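Glyoxalase/bleomycin resistance protein/dioxygenase (Nostoc punctiforme PCC 73102, PDB 3KOL) binds cobalt(II) in a vicinal oxygen chelate fold and is probably a glyoxalase- or dioxygenase-type enzyme of unestablished substrate. Local coordinates at residues V20-M30 with T73-L83. Sequence-based numbering, arbitrary orientation.
With CO (cobalt (II) ion), chain C.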
loop_
_atom_site.group_PDB
_atom_site.type_symbol
_atom_site.label_atom_id
_atom_site.label_comp_id
_atom_site.label_asym_id
_atom_site.label_seq_id
_atom_site.Cartn_x
_atom_site.Cartn_y
_atom_site.Cartn_z
ATOM N N VAL A 20 2.991 4.110 -7.807
ATOM C CA VAL A 20 2.879 2.913 -6.990
ATOM C C VAL A 20 2.289 1.937 -7.992
ATOM O O VAL A 20 1.179 2.146 -8.483
ATOM C CB VAL A 20 1.886 3.098 -5.822
ATOM C CG1 VAL A 20 1.533 1.734 -5.225
ATOM C CG2 VAL A 20 2.504 3.997 -4.748
ATOM N N HIS A 21 3.036 0.888 -8.311
ATOM C CA HIS A 21 2.584 -0.096 -9.283
ATOM C C HIS A 21 1.589 -1.066 -8.659
ATOM O O HIS A 21 0.565 -1.383 -9.265
ATOM C CB HIS A 21 3.792 -0.837 -9.865
ATOM C CG HIS A 21 3.443 -1.773 -10.981
ATOM N ND1 HIS A 21 2.959 -3.043 -10.762
ATOM C CD2 HIS A 21 3.487 -1.613 -12.327
ATOM C CE1 HIS A 21 2.718 -3.627 -11.923
ATOM N NE2 HIS A 21 3.028 -2.780 -12.888
ATOM N N HIS A 22 1.888 -1.534 -7.452
ATOM C CA HIS A 22 0.986 -2.433 -6.746
ATOM C C HIS A 22 1.312 -2.547 -5.264
ATOM O O HIS A 22 2.423 -2.239 -4.837
ATOM C CB HIS A 22 0.980 -3.840 -7.378
ATOM C CG HIS A 22 2.299 -4.558 -7.335
ATOM N ND1 HIS A 22 3.233 -4.461 -8.344
ATOM C CD2 HIS A 22 2.809 -5.434 -6.437
ATOM C CE1 HIS A 22 4.257 -5.251 -8.074
ATOM N NE2 HIS A 22 4.025 -5.852 -6.922
ATOM N N ILE A 23 0.311 -2.934 -4.478
ATOM C CA ILE A 23 0.503 -3.170 -3.054
ATOM C C ILE A 23 0.069 -4.622 -2.912
ATOM O O ILE A 23 -0.995 -5.008 -3.399
ATOM C CB ILE A 23 -0.378 -2.266 -2.163
ATOM C CG1 ILE A 23 -0.176 -2.656 -0.695
ATOM C CG2 ILE A 23 -1.834 -2.386 -2.553
ATOM C CD1 ILE A 23 -0.826 -1.720 0.281
ATOM N N ALA A 24 0.901 -5.434 -2.280
ATOM C CA ALA A 24 0.591 -6.845 -2.121
ATOM C C ALA A 24 0.216 -7.181 -0.691
ATOM O O ALA A 24 0.811 -6.674 0.260
ATOM C CB ALA A 24 1.783 -7.691 -2.557
ATOM N N LEU A 25 -0.789 -8.037 -0.557
ATOM C CA LEU A 25 -1.265 -8.480 0.738
ATOM C C LEU A 25 -1.252 -10.002 0.759
ATOM O O LEU A 25 -1.473 -10.642 -0.268
ATOM C CB LEU A 25 -2.705 -8.008 0.988
ATOM C CG LEU A 25 -3.096 -6.531 0.844
ATOM C CD1 LEU A 25 -4.574 -6.366 1.213
ATOM C CD2 LEU A 25 -2.236 -5.664 1.745
ATOM N N ASN A 26 -0.966 -10.574 1.925
ATOM C CA ASN A 26 -0.997 -12.024 2.094
ATOM C C ASN A 26 -2.332 -12.291 2.775
ATOM O O ASN A 26 -2.654 -11.648 3.773
ATOM C CB ASN A 26 0.128 -12.509 3.005
ATOM C CG ASN A 26 1.480 -12.405 2.354
ATOM O OD1 ASN A 26 1.604 -12.564 1.139
ATOM N ND2 ASN A 26 2.509 -12.145 3.157
ATOM N N VAL A 27 -3.108 -13.226 2.240
ATOM C CA VAL A 27 -4.411 -13.529 2.817
ATOM C C VAL A 27 -4.545 -15.014 3.151
ATOM O O VAL A 27 -4.156 -15.874 2.359
ATOM C CB VAL A 27 -5.529 -13.124 1.846
ATOM C CG1 VAL A 27 -5.414 -11.632 1.530
ATOM C CG2 VAL A 27 -5.433 -13.930 0.564
ATOM N N GLN A 28 -5.091 -15.311 4.324
ATOM C CA GLN A 28 -5.257 -16.699 4.750
ATOM C C GLN A 28 -6.407 -17.378 4.006
ATOM O O GLN A 28 -6.330 -18.566 3.686
ATOM C CB GLN A 28 -5.502 -16.757 6.265
ATOM C CG GLN A 28 -5.276 -18.136 6.879
ATOM C CD GLN A 28 -6.421 -19.099 6.624
ATOM O OE1 GLN A 28 -6.208 -20.291 6.384
ATOM N NE2 GLN A 28 -7.645 -18.592 6.702
ATOM N N ASP A 29 -7.463 -16.616 3.726
ATOM C CA ASP A 29 -8.640 -17.137 3.032
ATOM C C ASP A 29 -8.862 -16.369 1.728
ATOM O O ASP A 29 -9.535 -15.339 1.715
ATOM C CB ASP A 29 -9.875 -16.993 3.930
ATOM C CG ASP A 29 -11.080 -17.752 3.399
ATOM O OD1 ASP A 29 -11.247 -17.830 2.166
ATOM O OD2 ASP A 29 -11.874 -18.256 4.222
HETATM N N MSE A 30 -8.314 -16.885 0.633
HETATM C CA MSE A 30 -8.427 -16.229 -0.669
HETATM C C MSE A 30 -9.841 -15.849 -1.108
HETATM O O MSE A 30 -10.064 -14.732 -1.566
HETATM C CB MSE A 30 -7.774 -17.095 -1.752
HETATM C CG MSE A 30 -7.863 -16.506 -3.161
HETATM SE SE MSE A 30 -7.092 -14.723 -3.300
HETATM C CE MSE A 30 -5.240 -15.228 -3.539
ATOM N N THR A 73 -3.809 1.232 -10.524
ATOM C CA THR A 73 -3.085 0.680 -9.378
ATOM C C THR A 73 -3.583 -0.730 -9.087
ATOM O O THR A 73 -4.792 -0.986 -9.056
ATOM C CB THR A 73 -3.267 1.543 -8.115
ATOM O OG1 THR A 73 -2.897 2.892 -8.404
ATOM C CG2 THR A 73 -2.385 1.027 -6.982
ATOM N N ILE A 74 -2.646 -1.642 -8.860
ATOM C CA ILE A 74 -2.985 -3.031 -8.604
ATOM C C ILE A 74 -2.895 -3.453 -7.148
ATOM O O ILE A 74 -1.993 -3.040 -6.418
ATOM C CB ILE A 74 -2.071 -3.978 -9.417
ATOM C CG1 ILE A 74 -2.236 -3.693 -10.910
ATOM C CG2 ILE A 74 -2.424 -5.437 -9.108
ATOM C CD1 ILE A 74 -1.197 -4.377 -11.794
ATOM N N LEU A 75 -3.847 -4.283 -6.738
ATOM C CA LEU A 75 -3.870 -4.845 -5.392
ATOM C C LEU A 75 -3.670 -6.338 -5.621
ATOM O O LEU A 75 -4.524 -6.996 -6.219
ATOM C CB LEU A 75 -5.225 -4.611 -4.710
ATOM C CG LEU A 75 -5.405 -5.296 -3.350
ATOM C CD1 LEU A 75 -4.426 -4.699 -2.348
ATOM C CD2 LEU A 75 -6.844 -5.118 -2.854
ATOM N N ASP A 76 -2.531 -6.864 -5.185
ATOM C CA ASP A 76 -2.243 -8.286 -5.343
ATOM C C ASP A 76 -2.589 -9.013 -4.063
ATOM O O ASP A 76 -2.226 -8.567 -2.975
ATOM C CB ASP A 76 -0.755 -8.553 -5.627
ATOM C CG ASP A 76 -0.314 -8.084 -6.995
ATOM O OD1 ASP A 76 -1.130 -8.113 -7.939
ATOM O OD2 ASP A 76 0.874 -7.711 -7.128
ATOM N N LEU A 77 -3.291 -10.133 -4.194
ATOM C CA LEU A 77 -3.638 -10.942 -3.041
ATOM C C LEU A 77 -2.905 -12.264 -3.215
ATOM O O LEU A 77 -3.055 -12.932 -4.236
ATOM C CB LEU A 77 -5.146 -11.178 -2.973
ATOM C CG LEU A 77 -6.031 -9.932 -2.913
ATOM C CD1 LEU A 77 -7.480 -10.367 -2.814
ATOM C CD2 LEU A 77 -5.652 -9.062 -1.717
ATOM N N PHE A 78 -2.091 -12.615 -2.227
ATOM C CA PHE A 78 -1.326 -13.851 -2.252
ATOM C C PHE A 78 -1.910 -14.808 -1.229
ATOM O O PHE A 78 -1.909 -14.522 -0.037
ATOM C CB PHE A 78 0.143 -13.560 -1.921
ATOM C CG PHE A 78 0.898 -12.916 -3.048
ATOM C CD1 PHE A 78 1.483 -13.697 -4.039
ATOM C CD2 PHE A 78 0.995 -11.530 -3.142
ATOM C CE1 PHE A 78 2.150 -13.112 -5.110
ATOM C CE2 PHE A 78 1.663 -10.931 -4.214
ATOM C CZ PHE A 78 2.240 -11.724 -5.199
ATOM N N GLY A 79 -2.419 -15.940 -1.703
ATOM C CA GLY A 79 -2.996 -16.921 -0.801
ATOM C C GLY A 79 -1.945 -17.556 0.087
ATOM O O GLY A 79 -1.006 -18.186 -0.400
ATOM N N GLU A 80 -2.103 -17.381 1.394
ATOM C CA GLU A 80 -1.176 -17.922 2.384
ATOM C C GLU A 80 -1.995 -18.541 3.513
ATOM O O GLU A 80 -2.027 -18.017 4.623
ATOM C CB GLU A 80 -0.300 -16.802 2.955
ATOM C CG GLU A 80 0.679 -16.179 1.973
ATOM C CD GLU A 80 1.726 -17.165 1.490
ATOM O OE1 GLU A 80 1.940 -18.186 2.179
ATOM O OE2 GLU A 80 2.343 -16.918 0.432
ATOM N N PRO A 81 -2.665 -19.673 3.243
ATOM C CA PRO A 81 -3.489 -20.346 4.251
ATOM C C PRO A 81 -2.750 -20.823 5.496
ATOM O O PRO A 81 -3.368 -21.057 6.532
ATOM C CB PRO A 81 -4.113 -21.497 3.468
ATOM C CG PRO A 81 -3.038 -21.844 2.490
ATOM C CD PRO A 81 -2.592 -20.475 2.008
ATOM N N GLU A 82 -1.431 -20.956 5.412
ATOM C CA GLU A 82 -0.668 -21.424 6.562
ATOM C C GLU A 82 0.010 -20.323 7.370
ATOM O O GLU A 82 0.650 -20.598 8.386
ATOM C CB GLU A 82 0.354 -22.470 6.113
ATOM C CG GLU A 82 -0.304 -23.727 5.566
ATOM C CD GLU A 82 0.682 -24.836 5.276
ATOM O OE1 GLU A 82 1.577 -24.636 4.429
ATOM O OE2 GLU A 82 0.562 -25.914 5.901
ATOM N N LEU A 83 -0.135 -19.077 6.932
ATOM C CA LEU A 83 0.463 -17.965 7.659
ATOM C C LEU A 83 -0.494 -17.428 8.712
ATOM O O LEU A 83 -1.707 -17.615 8.619
ATOM C CB LEU A 83 0.856 -16.839 6.699
ATOM C CG LEU A 83 2.019 -17.144 5.752
ATOM C CD1 LEU A 83 2.348 -15.905 4.924
ATOM C CD2 LEU A 83 3.237 -17.572 6.560
HETATM CO CO CO C . 5.356 -7.506 -6.310
HETATM O O HOH W 1 -0.828 3.455 -9.656
HETATM O O HOH W 2 3.598 -14.368 0.134
HETATM O O HOH W 3 3.786 -9.040 -6.561
HETATM O O HOH W 4 5.842 -8.006 -8.419
HETATM O O HOH W 5 6.386 -9.252 -6.135
#
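Strands 20-27 and 74-79 are the first and last strands of a βαβββ module of the vicinal oxygen chelate fold, parallel neighbours whose His22, Ala24, Asp76 and Phe78 side chains share the metal-bearing face. Seven backbone hydrogen bonds join the two segments, from Ile74 N to His21 O at one end to Glu80 N to Val27 O (2.7 Å) at the other. His22 NE2 binds the cobalt at 2.2 Å; three waters and, from the second subunit, His99 and Glu147 are its other ligands. A chi1 of 63° puts His22 CG between its own backbone N and carbonyl carbon, and a nearly straight 2.8 Å hydrogen bond from His22 ND1 to His21 ND1 helps fix the ring's rotation. Asp76 is second shell: its OD2 comes within 3.1 Å of His22 CD2, ring and carboxylate planes 47° apart, and accepts a long, 3.3 Å hydrogen bond from the oxygen of a metal-bound water. Ala24 CB meets the Phe78 ring edge at CE2, 3.6 Å away. Beyond it the Asn26 amide stands steeply to that ring, its ND2 bonded to Phe94 O of the second subunit. On the other face, Leu25, Leu75 and Leu77 pack against Tyr37 and Ser33 of helix 30-40. There Leu75 lies alongside Ile23, pointing the same way, and its CD1 presses tightly against Ile23 CG2 at 3.5 Å.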